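Local atomic coordinates of OsmC family protein (Rhodothermus marinus, PDB entry 5CML), a protein that probably hydrolyses carboxylic esters through its alpha/beta-hydrolase domain, the part present here, which in the full-length protein is joined to an OsmC domain. Residues 137-141 and 173-177; 82-86 and 167-172; 65-69 and 164-168. All blocks are in the same frame, centred on the assembly; numbering follows the deposited sequence.

Contact 1. Residues 137-141 and 173-177; sequences PAHVR and LEELE
Leu-173 reaches from helix 170-179 toward Pro-137, Val-140 and Arg-141 of the short helix 137-141, and each of its two methyls has its own partners. CD1 is shared, lying 3.9 Å from CB of Pro-137 and 4.1 Å from CG1 of Val-140, the latter pair meeting tip to tip. CD2 goes to the aliphatic root of Arg-141, 3.8 Å from its CG, with the leucine lying athwart the arginine chain. CG of Leu-173 is trans to the backbone N (chi1 -177°), which carries the branch point out between the helices, where CD1 and CD2 part to their separate partners. Val-140 is likewise split, for its second methyl, CG2, stands 4.1 Å from CD2 of Leu-176. The segments run nearly antiparallel, 162° between their N-to-C directions, but their axes come no closer than 10.8 Å, so it is mainly side chains that span the gap. In the alpha/beta-hydrolase fold both helices lie outside the central sheet: helix 137-141 follows strand 127-131, and helix 170-179 follows the small antiparallel sheet that ends in strand 166-169. Helix 110-118 receives the inner side of the contact, through Leu-110 against Val-140 and Ala-117 against Leu-176. On the outer side Glu-177 lays its CB 3.9 Å from CG of Pro-137, then extends until OE1 stands at the edge of the Arg-141 guanidinium, near its plane. This salt bridge is long, 3.7 Å from NH1 of Arg-141 to OE1 of Glu-177, and the carboxylate and guanidinium planes are 84° apart, which argues against a two-pronged grip. The Arg-141 chain bends at chi3, folding the guanidinium back over its own helix, where one face lies above Ala-138 CA and Pro-137 O.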
ATOM      1  N   PRO A 137      -6.599   6.112 -13.839  1.00 22.21           N
ATOM      2  CA  PRO A 137      -6.577   7.537 -13.508  1.00 22.89           C
ATOM      3  C   PRO A 137      -7.949   8.181 -13.322  1.00 22.39           C
ATOM      4  O   PRO A 137      -8.072   9.084 -12.514  1.00 24.06           O
ATOM      5  CB  PRO A 137      -5.840   8.148 -14.714  1.00 23.73           C
ATOM      6  CG  PRO A 137      -4.881   7.078 -15.100  1.00 22.99           C
ATOM      7  CD  PRO A 137      -5.658   5.800 -14.933  1.00 22.13           C
ATOM      8  N   ALA A 138      -8.973   7.741 -14.038  1.00 22.30           N
ATOM      9  CA  ALA A 138     -10.270   8.360 -13.848  1.00 24.04           C
ATOM     10  C   ALA A 138     -10.741   8.204 -12.401  1.00 23.45           C
ATOM     11  O   ALA A 138     -11.286   9.140 -11.803  1.00 24.86           O
ATOM     12  CB  ALA A 138     -11.292   7.777 -14.829  1.00 24.93           C
ATOM     13  N   HIS A 139     -10.499   7.039 -11.815  1.00 22.54           N
ATOM     14  CA  HIS A 139     -10.964   6.794 -10.458  1.00 22.50           C
ATOM     15  C   HIS A 139     -10.039   7.466  -9.432  1.00 24.45           C
ATOM     16  O   HIS A 139     -10.480   7.827  -8.346  1.00 26.62           O
ATOM     17  CB  HIS A 139     -11.110   5.290 -10.224  1.00 23.15           C
ATOM     18  CG  HIS A 139     -12.330   4.717 -10.880  1.00 25.98           C
ATOM     19  ND1 HIS A 139     -12.310   4.164 -12.142  1.00 28.97           N
ATOM     20  CD2 HIS A 139     -13.613   4.638 -10.456  1.00 28.16           C
ATOM     21  CE1 HIS A 139     -13.531   3.769 -12.465  1.00 30.95           C
ATOM     22  NE2 HIS A 139     -14.342   4.048 -11.462  1.00 30.11           N
ATOM     23  N   VAL A 140      -8.780   7.681  -9.781  1.00 23.85           N
ATOM     24  CA  VAL A 140      -7.926   8.515  -8.945  1.00 23.28           C
ATOM     25  C   VAL A 140      -8.356   9.990  -9.018  1.00 24.68           C
ATOM     26  O   VAL A 140      -8.399  10.665  -7.990  1.00 26.30           O
ATOM     27  CB  VAL A 140      -6.433   8.371  -9.342  1.00 22.63           C
ATOM     28  CG1 VAL A 140      -5.553   9.311  -8.519  1.00 24.63           C
ATOM     29  CG2 VAL A 140      -5.986   6.932  -9.129  1.00 23.94           C
ATOM     30  N   ARG A 141      -8.663  10.494 -10.215  1.00 24.71           N
ATOM     31  CA  ARG A 141      -9.107  11.883 -10.354  1.00 25.57           C
ATOM     32  C   ARG A 141     -10.320  12.211  -9.501  1.00 28.43           C
ATOM     33  O   ARG A 141     -10.467  13.339  -9.027  1.00 29.81           O
ATOM     34  CB  ARG A 141      -9.410  12.215 -11.815  1.00 26.64           C
ATOM     35  CG  ARG A 141      -8.159  12.439 -12.622  1.00 28.05           C
ATOM     36  CD  ARG A 141      -8.454  13.099 -13.953  1.00 29.55           C
ATOM     37  NE  ARG A 141      -9.224  12.243 -14.848  1.00 30.83           N
ATOM     38  CZ  ARG A 141      -8.687  11.346 -15.672  1.00 30.38           C
ATOM     39  NH1 ARG A 141      -7.358  11.150 -15.687  1.00 32.06           N
ATOM     40  NH2 ARG A 141      -9.475  10.634 -16.463  1.00 29.34           N
ATOM     41  N   LEU A 173       0.188  11.210 -10.127  1.00 30.86           N
ATOM     42  CA  LEU A 173      -0.823  10.814 -11.089  1.00 31.16           C
ATOM     43  C   LEU A 173      -0.251  10.852 -12.481  1.00 27.01           C
ATOM     44  O   LEU A 173      -0.561   9.980 -13.282  1.00 27.24           O
ATOM     45  CB  LEU A 173      -2.064  11.692 -11.023  1.00 35.06           C
ATOM     46  CG  LEU A 173      -3.197  11.277 -11.984  1.00 37.89           C
ATOM     47  CD1 LEU A 173      -3.482   9.767 -12.020  1.00 36.70           C
ATOM     48  CD2 LEU A 173      -4.471  11.983 -11.616  1.00 40.35           C
ATOM     49  N   GLU A 174       0.582  11.854 -12.778  1.00 27.26           N
ATOM     50  CA  GLU A 174       1.223  11.913 -14.089  1.00 27.79           C
ATOM     51  C   GLU A 174       2.004  10.649 -14.415  1.00 25.76           C
ATOM     52  O   GLU A 174       1.891  10.102 -15.518  1.00 24.36           O
ATOM     53  CB  GLU A 174       2.153  13.121 -14.186  1.00 30.59           C
ATOM     54  CG  GLU A 174       1.412  14.422 -14.178  1.00 36.17           C
ATOM     55  CD  GLU A 174       2.319  15.622 -14.394  1.00 40.91           C
ATOM     56  OE1 GLU A 174       3.505  15.437 -14.744  1.00 43.27           O
ATOM     57  OE2 GLU A 174       1.837  16.755 -14.209  1.00 41.50           O
ATOM     58  N   GLU A 175       2.809  10.197 -13.456  1.00 26.22           N
ATOM     59  CA  GLU A 175       3.615   9.016 -13.655  1.00 26.59           C
ATOM     60  C   GLU A 175       2.772   7.754 -13.722  1.00 25.15           C
ATOM     61  O   GLU A 175       3.066   6.857 -14.494  1.00 25.70           O
ATOM     62  CB  GLU A 175       4.657   8.917 -12.532  1.00 30.84           C
ATOM     63  CG  GLU A 175       5.676   7.807 -12.691  1.00 39.76           C
ATOM     64  CD  GLU A 175       6.841   7.931 -11.712  1.00 45.03           C
ATOM     65  OE1 GLU A 175       6.866   8.905 -10.910  1.00 44.15           O
ATOM     66  OE2 GLU A 175       7.744   7.051 -11.747  1.00 48.61           O
ATOM     67  N   LEU A 176       1.736   7.677 -12.896  1.00 24.68           N
ATOM     68  CA  LEU A 176       0.832   6.538 -12.892  1.00 26.57           C
ATOM     69  C   LEU A 176       0.123   6.402 -14.234  1.00 25.27           C
ATOM     70  O   LEU A 176       0.024   5.316 -14.810  1.00 25.10           O
ATOM     71  CB  LEU A 176      -0.187   6.707 -11.767  1.00 29.68           C
ATOM     72  CG  LEU A 176      -1.134   5.550 -11.524  1.00 31.63           C
ATOM     73  CD1 LEU A 176      -0.336   4.364 -11.009  1.00 32.10           C
ATOM     74  CD2 LEU A 176      -2.225   5.948 -10.520  1.00 34.72           C
ATOM     75  N   GLU A 177      -0.332   7.535 -14.754  1.00 24.04           N
ATOM     76  CA  GLU A 177      -1.007   7.575 -16.032  1.00 24.16           C
ATOM     77  C   GLU A 177      -0.035   7.180 -17.155  1.00 21.85           C
ATOM     78  O   GLU A 177      -0.392   6.426 -18.065  1.00 22.38           O
ATOM     79  CB  GLU A 177      -1.598   8.967 -16.211  1.00 25.76           C
ATOM     80  CG  GLU A 177      -2.276   9.223 -17.497  1.00 29.16           C
ATOM     81  CD  GLU A 177      -3.040  10.547 -17.479  1.00 34.30           C
ATOM     82  OE1 GLU A 177      -3.711  10.849 -16.456  1.00 35.53           O
ATOM     83  OE2 GLU A 177      -2.951  11.293 -18.485  1.00 35.96           O
TER

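Contact 2. Residues 82-86 and 167-172; sequences ATNFE and RIKKQF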
ATOM      1  N   ALA A  82       5.025  15.563   0.818  1.00 42.34           N
ATOM      2  CA  ALA A  82       4.125  15.074  -0.222  1.00 41.50           C
ATOM      3  C   ALA A  82       4.754  13.888  -0.959  1.00 42.22           C
ATOM      4  O   ALA A  82       5.900  13.951  -1.408  1.00 41.20           O
ATOM      5  CB  ALA A  82       3.783  16.192  -1.195  1.00 41.15           C
ATOM      6  N   THR A  83       3.999  12.801  -1.089  1.00 41.17           N
ATOM      7  CA  THR A  83       4.580  11.553  -1.546  1.00 42.59           C
ATOM      8  C   THR A  83       4.636  11.381  -3.062  1.00 40.07           C
ATOM      9  O   THR A  83       3.857  11.983  -3.820  1.00 37.98           O
ATOM     10  CB  THR A  83       3.818  10.367  -0.975  1.00 44.20           C
ATOM     11  OG1 THR A  83       4.652   9.204  -1.023  1.00 46.11           O
ATOM     12  CG2 THR A  83       2.538  10.116  -1.764  1.00 44.95           C
ATOM     13  N   ASN A  84       5.575  10.537  -3.483  1.00 38.92           N
ATOM     14  CA  ASN A  84       5.666  10.101  -4.866  1.00 36.21           C
ATOM     15  C   ASN A  84       6.239   8.686  -4.941  1.00 32.46           C
ATOM     16  O   ASN A  84       6.481   8.045  -3.916  1.00 32.20           O
ATOM     17  CB  ASN A  84       6.506  11.081  -5.679  1.00 37.57           C
ATOM     18  CG  ASN A  84       7.885  11.319  -5.089  1.00 38.10           C
ATOM     19  OD1 ASN A  84       8.345  10.583  -4.223  1.00 36.96           O
ATOM     20  ND2 ASN A  84       8.562  12.355  -5.585  1.00 41.34           N
ATOM     21  N   PHE A  85       6.449   8.199  -6.155  1.00 30.59           N
ATOM     22  CA  PHE A  85       6.993   6.864  -6.361  1.00 29.12           C
ATOM     23  C   PHE A  85       8.398   6.695  -5.801  1.00 28.76           C
ATOM     24  O   PHE A  85       8.724   5.628  -5.259  1.00 27.58           O
ATOM     25  CB  PHE A  85       6.992   6.525  -7.848  1.00 30.02           C
ATOM     26  CG  PHE A  85       5.650   6.133  -8.356  1.00 32.79           C
ATOM     27  CD1 PHE A  85       5.054   4.974  -7.907  1.00 34.82           C
ATOM     28  CD2 PHE A  85       4.970   6.929  -9.241  1.00 36.43           C
ATOM     29  CE1 PHE A  85       3.808   4.603  -8.360  1.00 37.35           C
ATOM     30  CE2 PHE A  85       3.714   6.556  -9.711  1.00 37.83           C
ATOM     31  CZ  PHE A  85       3.135   5.395  -9.260  1.00 37.25           C
ATOM     32  N   GLU A  86       9.224   7.736  -5.918  1.00 29.48           N
ATOM     33  CA  GLU A  86      10.581   7.676  -5.387  1.00 29.30           C
ATOM     34  C   GLU A  86      10.610   7.443  -3.875  1.00 28.52           C
ATOM     35  O   GLU A  86      11.482   6.749  -3.385  1.00 28.72           O
ATOM     36  CB  GLU A  86      11.352   8.955  -5.719  1.00 33.08           C
ATOM     37  CG  GLU A  86      12.634   9.181  -4.871  1.00 35.80           C
ATOM     38  CD  GLU A  86      13.562   7.948  -4.703  1.00 36.02           C
ATOM     39  OE1 GLU A  86      13.508   6.972  -5.492  1.00 34.72           O
ATOM     40  OE2 GLU A  86      14.352   7.960  -3.740  1.00 35.36           O
ATOM     41  N   ARG A 167      -2.018  16.147   1.003  1.00 38.41           N
ATOM     42  CA  ARG A 167      -1.360  16.566  -0.234  1.00 42.46           C
ATOM     43  C   ARG A 167      -0.500  15.461  -0.807  1.00 45.17           C
ATOM     44  O   ARG A 167       0.075  14.677  -0.053  1.00 47.39           O
ATOM     45  CB  ARG A 167      -0.466  17.783   0.003  1.00 45.58           C
ATOM     46  CG  ARG A 167      -1.133  18.954   0.675  1.00 47.40           C
ATOM     47  CD  ARG A 167      -0.081  19.858   1.308  1.00 49.52           C
ATOM     48  NE  ARG A 167       0.563  20.691   0.297  1.00 54.12           N
ATOM     49  CZ  ARG A 167      -0.014  21.746  -0.267  1.00 56.70           C
ATOM     50  NH1 ARG A 167      -1.252  22.085   0.079  1.00 57.87           N
ATOM     51  NH2 ARG A 167       0.637  22.455  -1.182  1.00 57.43           N
ATOM     52  N   ILE A 168      -0.396  15.411  -2.132  1.00 47.22           N
ATOM     53  CA  ILE A 168       0.595  14.570  -2.802  1.00 46.85           C
ATOM     54  C   ILE A 168       1.150  15.299  -4.032  1.00 47.09           C
ATOM     55  O   ILE A 168       0.556  16.268  -4.505  1.00 45.79           O
ATOM     56  CB  ILE A 168       0.011  13.207  -3.238  1.00 48.15           C
ATOM     57  CG1 ILE A 168      -1.137  13.403  -4.229  1.00 47.79           C
ATOM     58  CG2 ILE A 168      -0.426  12.425  -2.016  1.00 49.94           C
ATOM     59  CD1 ILE A 168      -1.515  12.112  -4.957  1.00 49.81           C
ATOM     60  N   LYS A 169       2.284  14.834  -4.550  1.00 46.66           N
ATOM     61  CA  LYS A 169       2.828  15.400  -5.789  1.00 46.82           C
ATOM     62  C   LYS A 169       1.936  15.123  -7.019  1.00 44.58           C
ATOM     63  O   LYS A 169       1.427  14.009  -7.199  1.00 43.26           O
ATOM     64  CB  LYS A 169       4.234  14.845  -6.039  1.00 49.59           C
ATOM     65  CG  LYS A 169       5.226  15.116  -4.908  1.00 53.58           C
ATOM     66  CD  LYS A 169       5.342  16.609  -4.634  1.00 57.20           C
ATOM     67  CE  LYS A 169       6.643  16.965  -3.937  1.00 59.32           C
ATOM     68  NZ  LYS A 169       6.807  18.449  -3.802  1.00 60.80           N
ATOM     69  N   LYS A 170       1.732  16.140  -7.858  1.00 45.70           N
ATOM     70  CA  LYS A 170       1.055  15.935  -9.148  1.00 46.65           C
ATOM     71  C   LYS A 170       1.810  14.906  -9.986  1.00 42.24           C
ATOM     72  O   LYS A 170       1.209  14.204 -10.810  1.00 42.14           O
ATOM     73  CB  LYS A 170       0.929  17.242  -9.931  1.00 51.74           C
ATOM     74  CG  LYS A 170      -0.018  18.264  -9.315  1.00 56.70           C
ATOM     75  CD  LYS A 170      -0.016  19.566 -10.124  1.00 59.74           C
ATOM     76  CE  LYS A 170      -0.540  20.747  -9.314  1.00 61.84           C
ATOM     77  NZ  LYS A 170      -0.521  22.028 -10.090  1.00 63.81           N
ATOM     78  N   GLN A 171       3.117  14.813  -9.753  1.00 38.75           N
ATOM     79  CA  GLN A 171       3.966  13.825 -10.412  1.00 39.85           C
ATOM     80  C   GLN A 171       3.417  12.409 -10.216  1.00 36.71           C
ATOM     81  O   GLN A 171       3.556  11.565 -11.100  1.00 36.33           O
ATOM     82  CB  GLN A 171       5.413  13.928  -9.881  1.00 44.27           C
ATOM     83  CG  GLN A 171       6.396  12.903 -10.467  1.00 49.31           C
ATOM     84  CD  GLN A 171       7.745  12.888  -9.753  1.00 53.64           C
ATOM     85  OE1 GLN A 171       7.834  13.166  -8.554  1.00 56.13           O
ATOM     86  NE2 GLN A 171       8.800  12.564 -10.492  1.00 53.91           N
ATOM     87  N   PHE A 172       2.780  12.149  -9.074  1.00 35.63           N
ATOM     88  CA  PHE A 172       2.234  10.825  -8.818  1.00 34.43           C
ATOM     89  C   PHE A 172       1.225  10.410  -9.901  1.00 31.77           C
ATOM     90  O   PHE A 172       1.384   9.368 -10.519  1.00 28.83           O
ATOM     91  CB  PHE A 172       1.569  10.760  -7.436  1.00 35.68           C
ATOM     92  CG  PHE A 172       0.852   9.468  -7.174  1.00 37.75           C
ATOM     93  CD1 PHE A 172       1.566   8.300  -6.947  1.00 39.03           C
ATOM     94  CD2 PHE A 172      -0.535   9.415  -7.157  1.00 37.86           C
ATOM     95  CE1 PHE A 172       0.912   7.102  -6.725  1.00 39.37           C
ATOM     96  CE2 PHE A 172      -1.195   8.213  -6.924  1.00 38.65           C
ATOM     97  CZ  PHE A 172      -0.469   7.061  -6.702  1.00 38.64           C
TER
HETATM   98  O   HOH W   1       1.865  12.295   0.639  1.00 49.24           O
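Ala-82 and Ile-168 bring the two backbones nearest, their CA atoms 4.4 Å apart, and those of Asn-84 and Phe-172 follow at 5.3 Å. The direct link is slight: Lys-169 N donates a weak 3.3 Å bond to Thr-83 O. A water accepts from Thr-83 N and donates to Arg-167 O, where the chains are too far apart to bond directly. Along the Ala-82 carbonyl and CB runs the aliphatic part of Lys-169, bent at chi2 (-57°), with CD 3.8 Å from Ala-82 CB; its NZ pairs with Glu-156. Here helix 85-98, packed on the central sheet of the alpha/beta-hydrolase fold, meets strand 166-169 and helix 170-179, part of the insertion between core strands 127-131 and 192-196, where many such enzymes carry a cap. Asn-84 is the N-cap of helix 85-98: its OD1 accepts from Asp-87 N, while ND2 gives a 3.2 Å bond to OE1 of Gln-171. That bond is bent (144° at the hydrogen), and the amide planes are 69° apart. Deeper in, Phe-85 and Phe-172 meet obliquely, centroids 5.2 Å apart, with Phe-172 CD1 over one face of the Phe-85 ring, toward its rim. Ala-114 touches both rings.

Contact 3. Residues 65-69 and 164-168; sequences DFTGL and RPFRI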
ATOM      1  N   ASP A  65       3.561   5.742   5.594  1.00 25.21           N
ATOM      2  CA  ASP A  65       2.403   6.623   5.515  1.00 26.21           C
ATOM      3  C   ASP A  65       2.387   7.383   4.198  1.00 25.05           C
ATOM      4  O   ASP A  65       3.120   8.362   4.010  1.00 26.16           O
ATOM      5  CB  ASP A  65       2.420   7.599   6.689  1.00 28.66           C
ATOM      6  CG  ASP A  65       1.371   8.671   6.571  1.00 32.10           C
ATOM      7  OD1 ASP A  65       0.332   8.439   5.909  1.00 31.90           O
ATOM      8  OD2 ASP A  65       1.589   9.753   7.150  1.00 35.16           O
ATOM      9  N   PHE A  66       1.520   6.937   3.298  1.00 23.60           N
ATOM     10  CA  PHE A  66       1.476   7.474   1.945  1.00 26.93           C
ATOM     11  C   PHE A  66       0.913   8.889   1.923  1.00 28.07           C
ATOM     12  O   PHE A  66       1.122   9.632   0.968  1.00 29.84           O
ATOM     13  CB  PHE A  66       0.637   6.535   1.067  1.00 30.38           C
ATOM     14  CG  PHE A  66       0.736   6.822  -0.391  1.00 35.76           C
ATOM     15  CD1 PHE A  66       1.772   6.301  -1.148  1.00 37.26           C
ATOM     16  CD2 PHE A  66      -0.205   7.626  -1.007  1.00 39.26           C
ATOM     17  CE1 PHE A  66       1.862   6.589  -2.527  1.00 38.19           C
ATOM     18  CE2 PHE A  66      -0.123   7.903  -2.370  1.00 40.35           C
ATOM     19  CZ  PHE A  66       0.911   7.377  -3.122  1.00 40.68           C
ATOM     20  N   THR A  67       0.190   9.263   2.976  1.00 29.60           N
ATOM     21  CA  THR A  67      -0.483  10.555   3.008  1.00 31.50           C
ATOM     22  C   THR A  67       0.434  11.707   3.373  1.00 34.60           C
ATOM     23  O   THR A  67       0.104  12.858   3.109  1.00 37.23           O
ATOM     24  CB  THR A  67      -1.624  10.577   4.027  1.00 31.07           C
ATOM     25  OG1 THR A  67      -1.051  10.634   5.337  1.00 33.11           O
ATOM     26  CG2 THR A  67      -2.533   9.352   3.891  1.00 29.61           C
ATOM     27  N   GLY A  68       1.570  11.409   4.003  1.00 34.59           N
ATOM     28  CA  GLY A  68       2.447  12.456   4.511  1.00 38.15           C
ATOM     29  C   GLY A  68       1.902  13.196   5.732  1.00 40.94           C
ATOM     30  O   GLY A  68       2.526  14.137   6.224  1.00 42.44           O
ATOM     31  N   LEU A  69       0.744  12.776   6.235  1.00 42.38           N
ATOM     32  CA  LEU A  69       0.140  13.435   7.393  1.00 45.13           C
ATOM     33  C   LEU A  69       0.913  13.150   8.677  1.00 50.31           C
ATOM     34  O   LEU A  69       0.775  13.875   9.664  1.00 52.34           O
ATOM     35  CB  LEU A  69      -1.319  12.994   7.564  1.00 44.19           C
ATOM     36  CG  LEU A  69      -2.289  13.399   6.452  1.00 43.95           C
ATOM     37  CD1 LEU A  69      -3.658  12.704   6.642  1.00 44.76           C
ATOM     38  CD2 LEU A  69      -2.441  14.920   6.405  1.00 44.23           C
ATOM     39  N   ARG A 164      -9.398  12.773   6.860  1.00 28.19           N
ATOM     40  CA  ARG A 164      -8.520  13.935   6.858  1.00 28.97           C
ATOM     41  C   ARG A 164      -7.924  14.063   5.447  1.00 27.51           C
ATOM     42  O   ARG A 164      -7.337  13.108   4.943  1.00 26.60           O
ATOM     43  CB  ARG A 164      -7.412  13.790   7.897  1.00 34.43           C
ATOM     44  CG  ARG A 164      -7.880  13.784   9.349  1.00 43.58           C
ATOM     45  CD  ARG A 164      -6.889  13.037  10.252  1.00 51.18           C
ATOM     46  NE  ARG A 164      -5.525  13.547  10.121  1.00 58.72           N
ATOM     47  CZ  ARG A 164      -4.453  12.998  10.695  1.00 64.15           C
ATOM     48  NH1 ARG A 164      -4.569  11.904  11.441  1.00 65.52           N
ATOM     49  NH2 ARG A 164      -3.258  13.542  10.523  1.00 66.25           N
ATOM     50  N   PRO A 165      -8.086  15.227   4.798  1.00 28.29           N
ATOM     51  CA  PRO A 165      -7.493  15.351   3.467  1.00 28.39           C
ATOM     52  C   PRO A 165      -5.977  15.506   3.530  1.00 28.53           C
ATOM     53  O   PRO A 165      -5.436  15.825   4.594  1.00 29.72           O
ATOM     54  CB  PRO A 165      -8.158  16.617   2.900  1.00 29.77           C
ATOM     55  CG  PRO A 165      -8.543  17.410   4.090  1.00 30.77           C
ATOM     56  CD  PRO A 165      -8.860  16.424   5.173  1.00 29.95           C
ATOM     57  N   PHE A 166      -5.295  15.296   2.407  1.00 28.37           N
ATOM     58  CA  PHE A 166      -3.839  15.405   2.401  1.00 30.67           C
ATOM     59  C   PHE A 166      -3.307  15.823   1.042  1.00 34.14           C
ATOM     60  O   PHE A 166      -4.044  15.866   0.064  1.00 32.77           O
ATOM     61  CB  PHE A 166      -3.192  14.077   2.846  1.00 30.79           C
ATOM     62  CG  PHE A 166      -3.513  12.884   1.971  1.00 30.80           C
ATOM     63  CD1 PHE A 166      -4.640  12.119   2.214  1.00 29.22           C
ATOM     64  CD2 PHE A 166      -2.654  12.496   0.947  1.00 31.34           C
ATOM     65  CE1 PHE A 166      -4.927  11.006   1.441  1.00 27.18           C
ATOM     66  CE2 PHE A 166      -2.931  11.370   0.169  1.00 30.54           C
ATOM     67  CZ  PHE A 166      -4.072  10.635   0.411  1.00 29.41           C
ATOM     68  N   ARG A 167      -2.018  16.147   1.003  1.00 38.41           N
ATOM     69  CA  ARG A 167      -1.360  16.566  -0.234  1.00 42.46           C
ATOM     70  C   ARG A 167      -0.500  15.461  -0.807  1.00 45.17           C
ATOM     71  O   ARG A 167       0.075  14.677  -0.053  1.00 47.39           O
ATOM     72  CB  ARG A 167      -0.466  17.783   0.003  1.00 45.58           C
ATOM     73  CG  ARG A 167      -1.133  18.954   0.675  1.00 47.40           C
ATOM     74  CD  ARG A 167      -0.081  19.858   1.308  1.00 49.52           C
ATOM     75  NE  ARG A 167       0.563  20.691   0.297  1.00 54.12           N
ATOM     76  CZ  ARG A 167      -0.014  21.746  -0.267  1.00 56.70           C
ATOM     77  NH1 ARG A 167      -1.252  22.085   0.079  1.00 57.87           N
ATOM     78  NH2 ARG A 167       0.637  22.455  -1.182  1.00 57.43           N
ATOM     79  N   ILE A 168      -0.396  15.411  -2.132  1.00 47.22           N
ATOM     80  CA  ILE A 168       0.595  14.570  -2.802  1.00 46.85           C
ATOM     81  C   ILE A 168       1.150  15.299  -4.032  1.00 47.09           C
ATOM     82  O   ILE A 168       0.556  16.268  -4.505  1.00 45.79           O
ATOM     83  CB  ILE A 168       0.011  13.207  -3.238  1.00 48.15           C
ATOM     84  CG1 ILE A 168      -1.137  13.403  -4.229  1.00 47.79           C
ATOM     85  CG2 ILE A 168      -0.426  12.425  -2.016  1.00 49.94           C
ATOM     86  CD1 ILE A 168      -1.515  12.112  -4.957  1.00 49.81           C
TER
HETATM   87  O   HOH W   1       1.865  12.295   0.639  1.00 49.24           O
HETATM   88  O   HOH W   2       0.191  15.477   3.373  1.00 40.23           O
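Leu-69, Phe-166 and Thr-67 carry this contact between the turn after strand 59-65 and the start of strand 166-169. Thr-67 stands over one face of the Phe-166 ring in a CH-pi contact, its CB 3.8 Å from the ring centroid and 17° off the normal; CG2 reaches farther across, to 3.8 Å from Phe-166 CE1. In Phe-166, CG sits between backbone N and carbonyl carbon (chi1 61°), which places the ring beneath the threonine. Leu-69 lies across Phe-166 and sets CD2 3.7 Å from Phe-166 CB. The other methyl of Leu-69, CD1, lies over one face of the Arg-164 guanidinium, the two chains overlapping as they run opposite ways. The turn itself is type I, from Asp-65 to Gly-68; an Asx turn at Asp-65 lies within it and an ST turn at Thr-67 continues it to Leu-69. Asp-65 OD1 accepts from Thr-67 OG1 (2.7 Å) through its syn lone pair and from Thr-67 N above the carboxylate plane, while Thr-67 OG1 accepts from Leu-69 N (2.9 Å). An alanine at Phe-166 would take away the ring and is likely to open a gap under Thr-67, leaving its CB and CG2 without the face they rest on. Between the backbones, one water donates to Phe-66 O and Arg-167 O; a second donates to Thr-67 O and accepts a weak bond from Arg-167 N. Thus main chains meet through water and side chains through carbon surfaces, with one guanidinium face against Leu-69, while Thr-67 spends its hydroxyl within its own turn, as donor and acceptor, and presents CB and CG2 to the ring.

The three contacts form a bent chain in the alpha/beta-hydrolase domain, with contact 2 at the corner. Contacts 2 and 3 have centres about 10 Å apart and share Arg-167, Ile-168 and a water; contacts 1 and 2, about 11 Å apart, both use helix 170-179, and Phe-85 of contact 2 touches Glu-175 and Leu-176. Contacts 1 and 3, about 16 Å apart between centres, do not touch. Along the chain, segments 65-69, 82-86 and 137-141 come first, and their partners follow in one continuous run, 164-177. That run, a short loop, a strand and then a helix, joins three earlier parts of the chain, packing near helix 110-118, which starts at the probable nucleophile elbow.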